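Local coordinates for protein CRISPR-associated endonuclease Cas1 (Thermotoga maritima, PDB 4XTK) that probably acts as a metal-dependent DNA endonuclease of the CRISPR adaptive immune system, working as a homodimer that assembles with Cas2, at residues D44-G49 with H69-E74. Sequence-based numbering, arbitrary orientation.
Sequences DIKVFG and HFFNRE
F48 and F71 run alongside each other, their rings in an offset stack with centroids 4.6 Å apart and planes only 11° from parallel. The overlap is partial: F48 CZ sits over one face of the F71 ring toward its rim, while F48 CD2 reaches back to F71 CB at 3.6 Å. In both residues CG stands anti to the carbonyl carbon (chi1 -64° and -58°), so that each ring swings beside its own backbone N, which is compatible with the near-parallel planes. F71 CE1 also lies 3.8 Å from K46 CB, across the aliphatic start of that chain.

The backbones establish a parallel ladder. H69 N donates to I45 O, V47 N to H69 O, and F71 N to V47 O; K46 is paired with H69 and V47 with F70. On the K46 and H69 face, the lysine bends at chi4 and K46 NZ forms a salt bridge with D44 OD2 at 3.0 Å. D44 OD2 also lies at the edge of the H69 ring, near its plane, 3.1 Å from H69 CD2; H69 ND1 is hydrogen-bonded to T80.

The opposite face is sparser across this pair, V47 CB meeting F70 CD1 at 4.1 Å. Beyond F71 the chains part: N72, partly exposed, turns away, its OD1 bonded to Y76 N.

In the mixed sheet 9-13, 42-47, 68-71, 77-83, strands 42-47 and 68-71 are the two central ones, flanked by parallel 9-13 and antiparallel 77-83. Helix 55-63 lies in the connection from 42-47 to 68-71, and K55 of the second subunit hydrogen-bonds to the carbonyls of G49 and F71, bringing the dimer partner to the strand ends.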
# COMPACT_ATOMS: atom_id res chain seq x y z
N ASP E 44 -6.57 -3.32 -13.77
CA ASP E 44 -5.78 -4.13 -12.84
C ASP E 44 -6.25 -5.57 -12.74
O ASP E 44 -7.37 -5.91 -13.13
CB ASP E 44 -5.78 -3.49 -11.45
CG ASP E 44 -7.13 -3.57 -10.79
OD1 ASP E 44 -8.14 -3.20 -11.44
OD2 ASP E 44 -7.19 -4.01 -9.63
N ILE E 45 -5.38 -6.43 -12.20
CA ILE E 45 -5.70 -7.84 -12.00
C ILE E 45 -5.59 -8.26 -10.54
O ILE E 45 -4.59 -7.99 -9.88
CB ILE E 45 -4.78 -8.73 -12.85
CG1 ILE E 45 -4.90 -8.38 -14.33
CG2 ILE E 45 -5.11 -10.20 -12.63
CD1 ILE E 45 -3.79 -8.95 -15.19
N LYS E 46 -6.63 -8.92 -10.03
CA LYS E 46 -6.62 -9.46 -8.67
C LYS E 46 -6.58 -10.99 -8.66
O LYS E 46 -7.52 -11.66 -9.09
CB LYS E 46 -7.86 -8.97 -7.91
CG LYS E 46 -7.94 -7.46 -7.70
CD LYS E 46 -9.31 -7.10 -7.14
CE LYS E 46 -9.57 -5.60 -7.08
NZ LYS E 46 -8.33 -4.79 -6.92
N VAL E 47 -5.48 -11.54 -8.14
CA VAL E 47 -5.24 -12.98 -8.16
C VAL E 47 -5.54 -13.66 -6.82
O VAL E 47 -4.85 -13.43 -5.83
CB VAL E 47 -3.77 -13.28 -8.52
CG1 VAL E 47 -3.49 -14.77 -8.43
CG2 VAL E 47 -3.46 -12.75 -9.90
N PHE E 48 -6.60 -14.46 -6.78
CA PHE E 48 -6.90 -15.25 -5.59
C PHE E 48 -6.43 -16.71 -5.64
O PHE E 48 -6.44 -17.41 -4.63
CB PHE E 48 -8.40 -15.21 -5.32
CG PHE E 48 -8.91 -13.84 -5.00
CD1 PHE E 48 -9.24 -12.95 -6.00
CD2 PHE E 48 -9.04 -13.44 -3.68
CE1 PHE E 48 -9.71 -11.70 -5.70
CE2 PHE E 48 -9.51 -12.19 -3.37
CZ PHE E 48 -9.84 -11.32 -4.39
N GLY E 49 -6.02 -17.16 -6.82
CA GLY E 49 -5.66 -18.55 -6.98
C GLY E 49 -4.18 -18.74 -6.72
O GLY E 49 -3.47 -17.79 -6.42
N HIS E 69 -2.65 -7.42 -8.24
CA HIS E 69 -2.79 -7.57 -6.79
C HIS E 69 -2.89 -9.04 -6.40
O HIS E 69 -3.57 -9.82 -7.07
CB HIS E 69 -4.03 -6.82 -6.28
CG HIS E 69 -4.10 -5.39 -6.72
ND1 HIS E 69 -3.28 -4.41 -6.22
CD2 HIS E 69 -4.93 -4.78 -7.60
CE1 HIS E 69 -3.58 -3.26 -6.78
NE2 HIS E 69 -4.58 -3.45 -7.62
N PHE E 70 -2.24 -9.41 -5.30
CA PHE E 70 -2.23 -10.79 -4.86
C PHE E 70 -2.96 -10.98 -3.53
O PHE E 70 -2.80 -10.19 -2.60
CB PHE E 70 -0.78 -11.30 -4.74
CG PHE E 70 -0.06 -11.36 -6.06
CD1 PHE E 70 -0.16 -12.48 -6.86
CD2 PHE E 70 0.71 -10.29 -6.49
CE1 PHE E 70 0.51 -12.54 -8.07
CE2 PHE E 70 1.38 -10.35 -7.71
CZ PHE E 70 1.27 -11.47 -8.50
N PHE E 71 -3.78 -12.03 -3.46
CA PHE E 71 -4.52 -12.37 -2.24
C PHE E 71 -4.33 -13.85 -1.89
O PHE E 71 -4.15 -14.69 -2.78
CB PHE E 71 -6.01 -12.06 -2.41
CG PHE E 71 -6.29 -10.62 -2.74
CD1 PHE E 71 -6.22 -10.18 -4.06
CD2 PHE E 71 -6.62 -9.71 -1.75
CE1 PHE E 71 -6.48 -8.85 -4.37
CE2 PHE E 71 -6.87 -8.39 -2.05
CZ PHE E 71 -6.81 -7.96 -3.37
N ASN E 72 -4.36 -14.17 -0.61
CA ASN E 72 -4.14 -15.55 -0.18
C ASN E 72 -5.44 -16.37 -0.18
O ASN E 72 -6.46 -15.93 -0.70
CB ASN E 72 -3.48 -15.59 1.20
CG ASN E 72 -4.38 -15.06 2.32
OD1 ASN E 72 -5.60 -14.96 2.18
ND2 ASN E 72 -3.76 -14.75 3.46
N ARG E 73 -5.36 -17.56 0.41
CA ARG E 73 -6.48 -18.49 0.51
C ARG E 73 -7.75 -17.81 1.02
O ARG E 73 -8.76 -17.77 0.31
CB ARG E 73 -6.12 -19.67 1.42
N GLU E 74 -7.70 -17.28 2.24
CA GLU E 74 -8.87 -16.63 2.84
C GLU E 74 -9.23 -15.29 2.18
O GLU E 74 -10.23 -14.68 2.53
CB GLU E 74 -8.65 -16.41 4.33
CG GLU E 74 -8.60 -17.68 5.16
CD GLU E 74 -7.20 -18.27 5.24
OE1 GLU E 74 -6.29 -17.72 4.58
OE2 GLU E 74 -7.01 -19.26 5.97